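Local coordinates for putative agmatine deiminase (Streptococcus mutans, PDB 2EWO), which probably catalyses the hydrolysis of agmatine to N-carbamoylputrescine and ammonia, as an agmatine deiminase of the Porphyromonas-type peptidyl-arginine deiminase family, at residues G316-P321 with R342-V347; K278-L283 with G301-A306; K3-T8 with D151-K156. All blocks are in the same frame, centred on the assembly; numbering follows the deposited sequence.

Contact 1 (G316-P321 with R342-V347)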
loop_
_atom_site.group_PDB
_atom_site.type_symbol
_atom_site.label_atom_id
_atom_site.label_comp_id
_atom_site.label_asym_id
_atom_site.label_seq_id
_atom_site.Cartn_x
_atom_site.Cartn_y
_atom_site.Cartn_z
ATOM N N GLY A 316 -36.777 -14.895 -0.681
ATOM C CA GLY A 316 -36.954 -16.258 -1.153
ATOM C C GLY A 316 -35.843 -17.216 -0.733
ATOM O O GLY A 316 -35.591 -18.211 -1.411
ATOM N N GLY A 317 -35.179 -16.926 0.384
ATOM C CA GLY A 317 -34.105 -17.791 0.839
ATOM C C GLY A 317 -33.501 -17.393 2.176
ATOM O O GLY A 317 -33.633 -16.254 2.622
ATOM N N ILE A 318 -32.843 -18.343 2.828
ATOM C CA ILE A 318 -32.204 -18.090 4.110
ATOM C C ILE A 318 -30.830 -18.709 4.099
ATOM O O ILE A 318 -30.646 -19.828 3.620
ATOM C CB ILE A 318 -32.998 -18.698 5.276
ATOM C CG1 ILE A 318 -34.249 -17.858 5.524
ATOM C CG2 ILE A 318 -32.123 -18.778 6.532
ATOM C CD1 ILE A 318 -35.122 -18.384 6.633
ATOM N N ILE A 319 -29.858 -17.964 4.610
ATOM C CA ILE A 319 -28.491 -18.446 4.677
ATOM C C ILE A 319 -28.220 -18.618 6.162
ATOM O O ILE A 319 -28.104 -17.639 6.900
ATOM C CB ILE A 319 -27.519 -17.424 4.065
ATOM C CG1 ILE A 319 -28.104 -16.864 2.752
ATOM C CG2 ILE A 319 -26.165 -18.085 3.836
ATOM C CD1 ILE A 319 -28.213 -17.855 1.593
ATOM N N LEU A 320 -28.146 -19.871 6.599
ATOM C CA LEU A 320 -27.934 -20.182 8.009
ATOM C C LEU A 320 -26.591 -20.853 8.291
ATOM O O LEU A 320 -26.093 -21.648 7.488
ATOM C CB LEU A 320 -29.078 -21.081 8.515
ATOM C CG LEU A 320 -29.170 -21.444 10.004
ATOM C CD1 LEU A 320 -29.807 -20.291 10.784
ATOM C CD2 LEU A 320 -30.016 -22.702 10.162
ATOM N N PRO A 321 -25.990 -20.528 9.447
ATOM C CA PRO A 321 -24.700 -21.097 9.847
ATOM C C PRO A 321 -24.794 -22.544 10.308
ATOM O O PRO A 321 -25.750 -22.924 10.971
ATOM C CB PRO A 321 -24.231 -20.143 10.945
ATOM C CG PRO A 321 -25.506 -19.634 11.532
ATOM C CD PRO A 321 -26.373 -19.407 10.328
ATOM N N ARG A 342 -39.675 -20.130 2.119
ATOM C CA ARG A 342 -38.323 -19.635 1.867
ATOM C C ARG A 342 -37.335 -20.788 1.913
ATOM O O ARG A 342 -37.211 -21.455 2.939
ATOM C CB ARG A 342 -37.922 -18.601 2.924
ATOM C CG ARG A 342 -37.996 -17.149 2.477
ATOM C CD ARG A 342 -37.149 -16.266 3.394
ATOM N NE ARG A 342 -37.112 -14.880 2.944
ATOM C CZ ARG A 342 -38.126 -14.027 3.056
ATOM N NH1 ARG A 342 -39.266 -14.413 3.611
ATOM N NH2 ARG A 342 -38.003 -12.790 2.599
ATOM N N LYS A 343 -36.628 -21.033 0.818
ATOM C CA LYS A 343 -35.657 -22.121 0.811
ATOM C C LYS A 343 -34.520 -21.803 1.778
ATOM O O LYS A 343 -33.905 -20.738 1.710
ATOM C CB LYS A 343 -35.087 -22.349 -0.592
ATOM C CG LYS A 343 -34.125 -23.526 -0.637
ATOM C CD LYS A 343 -33.499 -23.738 -1.999
ATOM C CE LYS A 343 -32.394 -24.788 -1.895
ATOM N NZ LYS A 343 -31.448 -24.783 -3.058
ATOM N N VAL A 344 -34.239 -22.725 2.685
ATOM C CA VAL A 344 -33.172 -22.496 3.639
ATOM C C VAL A 344 -31.912 -23.238 3.208
ATOM O O VAL A 344 -31.976 -24.415 2.846
ATOM C CB VAL A 344 -33.616 -22.933 5.058
ATOM C CG1 VAL A 344 -32.438 -22.954 6.015
ATOM C CG2 VAL A 344 -34.679 -21.970 5.569
ATOM N N VAL A 345 -30.780 -22.528 3.208
ATOM C CA VAL A 345 -29.479 -23.107 2.850
ATOM C C VAL A 345 -28.534 -22.912 4.029
ATOM O O VAL A 345 -28.609 -21.905 4.730
ATOM C CB VAL A 345 -28.837 -22.430 1.598
ATOM C CG1 VAL A 345 -27.504 -23.102 1.270
ATOM C CG2 VAL A 345 -29.773 -22.518 0.401
ATOM N N GLY A 346 -27.646 -23.874 4.253
ATOM C CA GLY A 346 -26.716 -23.754 5.362
ATOM C C GLY A 346 -25.280 -23.952 4.927
ATOM O O GLY A 346 -25.004 -24.810 4.088
ATOM N N VAL A 347 -24.365 -23.158 5.490
ATOM C CA VAL A 347 -22.941 -23.255 5.147
ATOM C C VAL A 347 -22.025 -23.321 6.386
ATOM O O VAL A 347 -22.341 -22.777 7.443
ATOM C CB VAL A 347 -22.492 -22.058 4.259
ATOM C CG1 VAL A 347 -21.181 -22.395 3.561
ATOM C CG2 VAL A 347 -23.578 -21.713 3.243
#
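From just before strand 343-347, Arg342 reaches across to the start of its neighbour, 317-321, and lies along Gly316 and Gly317. CB sits 4.1 Å from Gly317 N, and CG comes closer to the same nitrogen, at 3.5 Å. CD lies between the two ends of that glycine, 3.6 Å from Gly317 O and almost as near Gly317 N, and it also meets Ile318 CG1 at 3.9 Å, the two side chains crossing at about a right angle. With the chain extended from CG to NE, the guanidinium is carried past the backbone, and Gly317 O lies at its edge, in its plane. NE approaches Gly316 N without bonding to it; its hydrogen-bond partner is Val314 O, on the third strand of this sheet.

Beyond the arginine, 317-321 and 343-347 run parallel, their axes 21° apart, as the two strands of a beta-alpha-beta unit whose connection is helix 328-338. Val345 N donates to Ile318 O at 2.7 Å, and Leu320 N donates to Val345 O at 2.8 Å in a nearly straight bond (173°). Val344 turns CG1 anti to its backbone N (chi1 169°), which leaves CG2 beside Ile318, 3.7 Å from its CB, the two side chains pointing the same way. Helix 328-338 covers Leu320 and Val344 on this face; helix 43-57 packs on Ile319 and Val347 on the other, where Lys343 extends to a salt bridge with Glu58.

The chemistry is thus divided: the main-chain groups of Ile318 and Leu320 are spent on the partner strand, Ile319 bonds to Leu312, branched apolar side chains fill both faces, and the charged side chains both sit at the start of 343-347, where Val314 O and the Glu58 carboxylate receive them.

Contact 2 (K278-L283 with G301-A306)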
loop_
_atom_site.group_PDB
_atom_site.type_symbol
_atom_site.label_atom_id
_atom_site.label_comp_id
_atom_site.label_asym_id
_atom_site.label_seq_id
_atom_site.Cartn_x
_atom_site.Cartn_y
_atom_site.Cartn_z
ATOM N N LYS A 278 -24.473 -27.115 21.386
ATOM C CA LYS A 278 -24.349 -27.902 22.610
ATOM C C LYS A 278 -22.849 -28.026 22.893
ATOM O O LYS A 278 -22.431 -28.478 23.959
ATOM C CB LYS A 278 -24.985 -29.289 22.419
ATOM C CG LYS A 278 -25.336 -30.061 23.712
ATOM C CD LYS A 278 -26.625 -29.567 24.404
ATOM C CE LYS A 278 -26.402 -28.319 25.270
ATOM N NZ LYS A 278 -25.516 -28.553 26.453
ATOM N N GLU A 279 -22.052 -27.609 21.912
ATOM C CA GLU A 279 -20.595 -27.629 21.998
ATOM C C GLU A 279 -20.019 -26.377 21.346
ATOM O O GLU A 279 -20.146 -26.177 20.134
ATOM C CB GLU A 279 -20.025 -28.857 21.299
ATOM C CG GLU A 279 -20.005 -30.103 22.158
ATOM C CD GLU A 279 -19.130 -29.946 23.391
ATOM O OE1 GLU A 279 -17.943 -29.572 23.232
ATOM O OE2 GLU A 279 -19.628 -30.206 24.510
ATOM N N PRO A 280 -19.368 -25.519 22.146
ATOM C CA PRO A 280 -18.768 -24.279 21.639
ATOM C C PRO A 280 -17.607 -24.538 20.666
ATOM O O PRO A 280 -16.858 -25.508 20.817
ATOM C CB PRO A 280 -18.305 -23.586 22.916
ATOM C CG PRO A 280 -17.905 -24.762 23.788
ATOM C CD PRO A 280 -19.060 -25.713 23.576
ATOM N N CYS A 281 -17.448 -23.669 19.675
ATOM C CA CYS A 281 -16.371 -23.837 18.703
ATOM C C CYS A 281 -14.992 -23.720 19.363
ATOM O O CYS A 281 -14.644 -22.671 19.909
ATOM C CB CYS A 281 -16.499 -22.786 17.600
ATOM S SG CYS A 281 -18.139 -22.693 16.899
ATOM N N TYR A 282 -14.209 -24.798 19.325
ATOM C CA TYR A 282 -12.873 -24.767 19.910
ATOM C C TYR A 282 -11.830 -24.291 18.894
ATOM O O TYR A 282 -11.468 -25.008 17.955
ATOM C CB TYR A 282 -12.472 -26.141 20.467
ATOM C CG TYR A 282 -13.202 -26.562 21.733
ATOM C CD1 TYR A 282 -13.642 -25.613 22.670
ATOM C CD2 TYR A 282 -13.421 -27.918 22.010
ATOM C CE1 TYR A 282 -14.285 -26.008 23.859
ATOM C CE2 TYR A 282 -14.057 -28.328 23.187
ATOM C CZ TYR A 282 -14.485 -27.375 24.109
ATOM O OH TYR A 282 -15.104 -27.803 25.272
ATOM N N LEU A 283 -11.363 -23.063 19.097
ATOM C CA LEU A 283 -10.371 -22.448 18.227
ATOM C C LEU A 283 -9.129 -23.321 18.133
ATOM O O LEU A 283 -8.551 -23.713 19.147
ATOM C CB LEU A 283 -9.994 -21.063 18.770
ATOM C CG LEU A 283 -9.174 -20.106 17.896
ATOM C CD1 LEU A 283 -7.755 -20.596 17.732
ATOM C CD2 LEU A 283 -9.852 -19.968 16.551
ATOM N N GLY A 301 -7.511 -23.159 21.663
ATOM C CA GLY A 301 -8.571 -23.995 22.198
ATOM C C GLY A 301 -9.616 -23.185 22.942
ATOM O O GLY A 301 -10.551 -23.740 23.519
ATOM N N GLU A 302 -9.454 -21.868 22.938
ATOM C CA GLU A 302 -10.396 -20.979 23.611
ATOM C C GLU A 302 -11.730 -20.961 22.866
ATOM O O GLU A 302 -11.771 -21.042 21.636
ATOM C CB GLU A 302 -9.805 -19.570 23.694
ATOM C CG GLU A 302 -9.269 -19.031 22.369
ATOM C CD GLU A 302 -8.316 -17.850 22.548
ATOM O OE1 GLU A 302 -7.199 -18.049 23.100
ATOM O OE2 GLU A 302 -8.691 -16.725 22.134
HETATM N N MSE A 303 -12.821 -20.869 23.618
HETATM C CA MSE A 303 -14.153 -20.866 23.027
HETATM C C MSE A 303 -14.456 -19.594 22.255
HETATM O O MSE A 303 -13.983 -18.514 22.603
HETATM C CB MSE A 303 -15.215 -21.060 24.111
HETATM C CG MSE A 303 -15.001 -22.312 24.966
HETATM SE SE MSE A 303 -15.091 -21.945 26.914
HETATM C CE MSE A 303 -13.172 -21.610 27.287
ATOM N N ALA A 304 -15.259 -19.750 21.208
ATOM C CA ALA A 304 -15.676 -18.652 20.346
ATOM C C ALA A 304 -17.185 -18.752 20.123
ATOM O O ALA A 304 -17.723 -19.846 19.932
ATOM C CB ALA A 304 -14.947 -18.735 19.010
ATOM N N ILE A 305 -17.862 -17.611 20.150
ATOM C CA ILE A 305 -19.309 -17.568 19.948
ATOM C C ILE A 305 -19.724 -18.320 18.674
ATOM O O ILE A 305 -18.993 -18.331 17.681
ATOM C CB ILE A 305 -19.794 -16.100 19.836
ATOM C CG1 ILE A 305 -19.045 -15.231 20.850
ATOM C CG2 ILE A 305 -21.302 -16.009 20.074
ATOM C CD1 ILE A 305 -19.115 -15.746 22.278
ATOM N N ALA A 306 -20.892 -18.957 18.716
ATOM C CA ALA A 306 -21.451 -19.689 17.571
ATOM C C ALA A 306 -22.977 -19.690 17.742
ATOM O O ALA A 306 -23.544 -20.619 18.315
ATOM C CB ALA A 306 -20.912 -21.121 17.529
#
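The Tyr282 ring meets Met303, a selenomethionine, through its edge: Met303 CG lies near the ring plane, 3.9 Å from Tyr282 CE1. One face of the same ring carries Pro280 O, 3.7 Å above the plane and displaced toward the rim, so the chain that leads into the strand also lies against the aromatic group. Tyr282 and Met303 run side by side and point the same way. Met303 has CG anti to its carbonyl carbon (chi1 -55°), which brings this one methylene within reach of both the tyrosine edge and the Pro280 ring, whose CG is 4.0 Å from it; the chain then bends, and the selenium end leads away.

Tyr282 and Met303 lie on one face of a small, weakly bonded antiparallel sheet, 281-282 with 303-304, whose strands follow each other in the chain through a connection whose modelled part has neither helix nor strand; residues 293-299 are not modelled. The two form its non-hydrogen-bonded pair. The flanking bonds are modest: Leu283 N donates to Glu302 O at 3.3 Å, tilted 34° from the carbonyl plane, whereas Ala304 N to Cys281 O and Gly301 N to Leu283 O are weak. Leu283 CB also rests 3.4 Å from Glu302 O. On the reverse face, Cys281 directs SG to the methyl of Ala306; Tyr354 touches Cys281 and Leu283, and Tyr323 touches Ala306.

Contact 3 (K3-T8 with D151-K156)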
loop_
_atom_site.group_PDB
_atom_site.type_symbol
_atom_site.label_atom_id
_atom_site.label_comp_id
_atom_site.label_asym_id
_atom_site.label_seq_id
_atom_site.Cartn_x
_atom_site.Cartn_y
_atom_site.Cartn_z
ATOM N N LYS A 3 -24.693 12.243 -3.477
ATOM C CA LYS A 3 -24.438 13.330 -2.544
ATOM C C LYS A 3 -24.808 13.001 -1.099
ATOM O O LYS A 3 -25.097 11.850 -0.766
ATOM C CB LYS A 3 -25.156 14.608 -2.995
ATOM C CG LYS A 3 -26.673 14.577 -2.925
ATOM C CD LYS A 3 -27.274 15.924 -3.337
ATOM C CE LYS A 3 -28.801 15.945 -3.162
ATOM N NZ LYS A 3 -29.541 14.972 -4.046
ATOM N N ARG A 4 -24.792 14.020 -0.241
ATOM C CA ARG A 4 -25.092 13.856 1.182
ATOM C C ARG A 4 -26.116 14.853 1.693
ATOM O O ARG A 4 -25.836 16.040 1.792
ATOM C CB ARG A 4 -23.814 14.010 2.026
ATOM C CG ARG A 4 -22.793 12.886 1.869
ATOM C CD ARG A 4 -22.615 12.055 3.143
ATOM N NE ARG A 4 -21.325 12.312 3.791
ATOM C CZ ARG A 4 -20.640 11.420 4.507
ATOM N NH1 ARG A 4 -21.115 10.188 4.683
ATOM N NH2 ARG A 4 -19.470 11.758 5.039
ATOM N N ILE A 5 -27.306 14.367 2.018
ATOM C CA ILE A 5 -28.333 15.241 2.566
ATOM C C ILE A 5 -27.859 15.573 3.969
ATOM O O ILE A 5 -27.458 14.681 4.718
ATOM C CB ILE A 5 -29.680 14.533 2.648
ATOM C CG1 ILE A 5 -30.596 15.283 3.616
ATOM C CG2 ILE A 5 -29.462 13.085 3.040
ATOM C CD1 ILE A 5 -30.943 16.694 3.157
ATOM N N LYS A 6 -27.916 16.848 4.339
ATOM C CA LYS A 6 -27.429 17.209 5.656
ATOM C C LYS A 6 -28.268 18.101 6.548
ATOM O O LYS A 6 -27.943 18.259 7.722
ATOM C CB LYS A 6 -26.020 17.792 5.529
ATOM C CG LYS A 6 -25.797 18.691 4.316
ATOM C CD LYS A 6 -24.342 19.158 4.248
ATOM C CE LYS A 6 -23.370 17.979 4.192
ATOM N NZ LYS A 6 -21.938 18.399 4.150
ATOM N N ASN A 7 -29.349 18.668 6.036
ATOM C CA ASN A 7 -30.148 19.536 6.889
ATOM C C ASN A 7 -31.460 18.966 7.393
ATOM O O ASN A 7 -32.217 19.649 8.081
ATOM C CB ASN A 7 -30.390 20.866 6.188
ATOM C CG ASN A 7 -29.232 21.824 6.372
ATOM O OD1 ASN A 7 -28.948 22.263 7.494
ATOM N ND2 ASN A 7 -28.541 22.141 5.279
ATOM N N THR A 8 -31.718 17.706 7.076
ATOM C CA THR A 8 -32.951 17.071 7.497
ATOM C C THR A 8 -32.692 15.611 7.818
ATOM O O THR A 8 -31.650 15.062 7.463
ATOM C CB THR A 8 -34.001 17.169 6.395
ATOM O OG1 THR A 8 -33.465 16.620 5.186
ATOM C CG2 THR A 8 -34.386 18.621 6.154
ATOM N N ASP A 151 -27.797 8.807 -2.193
ATOM C CA ASP A 151 -27.430 9.833 -1.218
ATOM C C ASP A 151 -27.358 9.225 0.183
ATOM O O ASP A 151 -27.730 8.072 0.380
ATOM C CB ASP A 151 -28.446 10.982 -1.268
ATOM C CG ASP A 151 -28.521 11.643 -2.654
ATOM O OD1 ASP A 151 -27.648 11.355 -3.502
ATOM O OD2 ASP A 151 -29.447 12.454 -2.902
ATOM N N SER A 152 -26.873 9.980 1.159
ATOM C CA SER A 152 -26.772 9.431 2.498
ATOM C C SER A 152 -26.846 10.496 3.561
ATOM O O SER A 152 -26.593 11.668 3.299
ATOM C CB SER A 152 -25.461 8.669 2.654
ATOM O OG SER A 152 -24.362 9.545 2.484
ATOM N N TYR A 153 -27.207 10.063 4.766
ATOM C CA TYR A 153 -27.314 10.932 5.924
ATOM C C TYR A 153 -26.146 10.564 6.817
ATOM O O TYR A 153 -25.887 9.378 7.020
ATOM C CB TYR A 153 -28.607 10.667 6.697
ATOM C CG TYR A 153 -29.881 10.922 5.926
ATOM C CD1 TYR A 153 -30.390 9.975 5.030
ATOM C CD2 TYR A 153 -30.561 12.125 6.068
ATOM C CE1 TYR A 153 -31.544 10.228 4.285
ATOM C CE2 TYR A 153 -31.706 12.388 5.336
ATOM C CZ TYR A 153 -32.187 11.442 4.441
ATOM O OH TYR A 153 -33.261 11.769 3.655
ATOM N N LYS A 154 -25.445 11.566 7.349
ATOM C CA LYS A 154 -24.303 11.324 8.240
ATOM C C LYS A 154 -24.602 11.707 9.689
ATOM O O LYS A 154 -24.785 12.884 10.017
ATOM C CB LYS A 154 -23.070 12.096 7.765
ATOM C CG LYS A 154 -21.816 11.823 8.584
ATOM C CD LYS A 154 -21.397 10.364 8.464
ATOM C CE LYS A 154 -20.095 10.082 9.215
ATOM N NZ LYS A 154 -19.695 8.649 9.125
ATOM N N THR A 155 -24.646 10.695 10.549
ATOM C CA THR A 155 -24.908 10.892 11.968
ATOM C C THR A 155 -23.602 11.317 12.644
ATOM O O THR A 155 -22.890 10.492 13.214
ATOM C CB THR A 155 -25.429 9.585 12.615
ATOM O OG1 THR A 155 -24.509 8.514 12.361
ATOM C CG2 THR A 155 -26.788 9.224 12.044
ATOM N N LYS A 156 -23.290 12.608 12.578
ATOM C CA LYS A 156 -22.053 13.098 13.162
ATOM C C LYS A 156 -21.990 12.890 14.667
ATOM O O LYS A 156 -22.932 13.206 15.403
ATOM C CB LYS A 156 -21.834 14.579 12.820
ATOM C CG LYS A 156 -20.443 15.106 13.208
ATOM C CD LYS A 156 -20.091 16.455 12.559
ATOM C CE LYS A 156 -18.645 16.869 12.888
ATOM N NZ LYS A 156 -18.168 18.113 12.202
#
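Ile5 presents its CG2 methyl to the face of the Tyr153 ring, a CH-pi contact almost exactly over the centre: the carbon is 3.3 Å from the ring centroid and only 12° off the normal. The two side chains cross obliquely, and the branch over the ring centre is CG2, set between the backbone N and carbonyl carbon; CG1, anti to the nitrogen, meets the ring at its CE2 side. The chain later returns to the same aromatic group, for Thr8 O lies at its edge, near the plane, 3.4 Å from Tyr153 CE2.

Arg4 lies on the opposite face of the sheet from Ile5 and Tyr153. Its guanidinium is laid flat against Lys154, CB of which sits 4.1 Å above the plane and over its centre, and Ser152 OG lies at the edge near that plane. The two basic side chains run alongside, pointing the same way: Arg4 NH1 makes a salt bridge with Asp117, and Lys154 NZ, bonded to Trp118 O, has only a long, weak ion pair with Asp117.

At the chain start Lys3 grips Asp151 with two groups. NZ forms a salt bridge to OD2 of Asp151 at 2.8 Å, on the syn side but 32° out of the carboxylate plane, and the backbone N of Lys3 meets OD1 of Asp151 at 3.1 Å from above that plane. Between the strands themselves the bonds, Ser152 N to Lys3 O and Ile5 N to Ser152 O, are weak.

The short, weakly bonded strand 4-5 is the outermost strand, within this chain, of a mixed sheet and pairs in parallel sense with 152-155, which pairs in turn with 113-119; Arg114 bonds the Tyr153 hydroxyl, and helix 10-13 packs on Ile5 and Tyr153.

The three contacts follow one another in the chain, contact 3 closing before contact 2 opens and contact 2 before contact 1. Contacts 1 and 2 are the nearer neighbours, with centres 23 Å apart and nearest atoms about 7 Å apart. Contact 3 lies across the chain's centre from both, its centre 34 Å from that of contact 1 and 41 Å from that of contact 2. No ligand marks the active site here. In relatives it occupies the middle of a pseudo-symmetric alpha/beta propeller; the contacts, centred 15, 20 and 22 Å from the chain's centre, therefore probably lie away from it, contacts 2 and 3 toward the periphery.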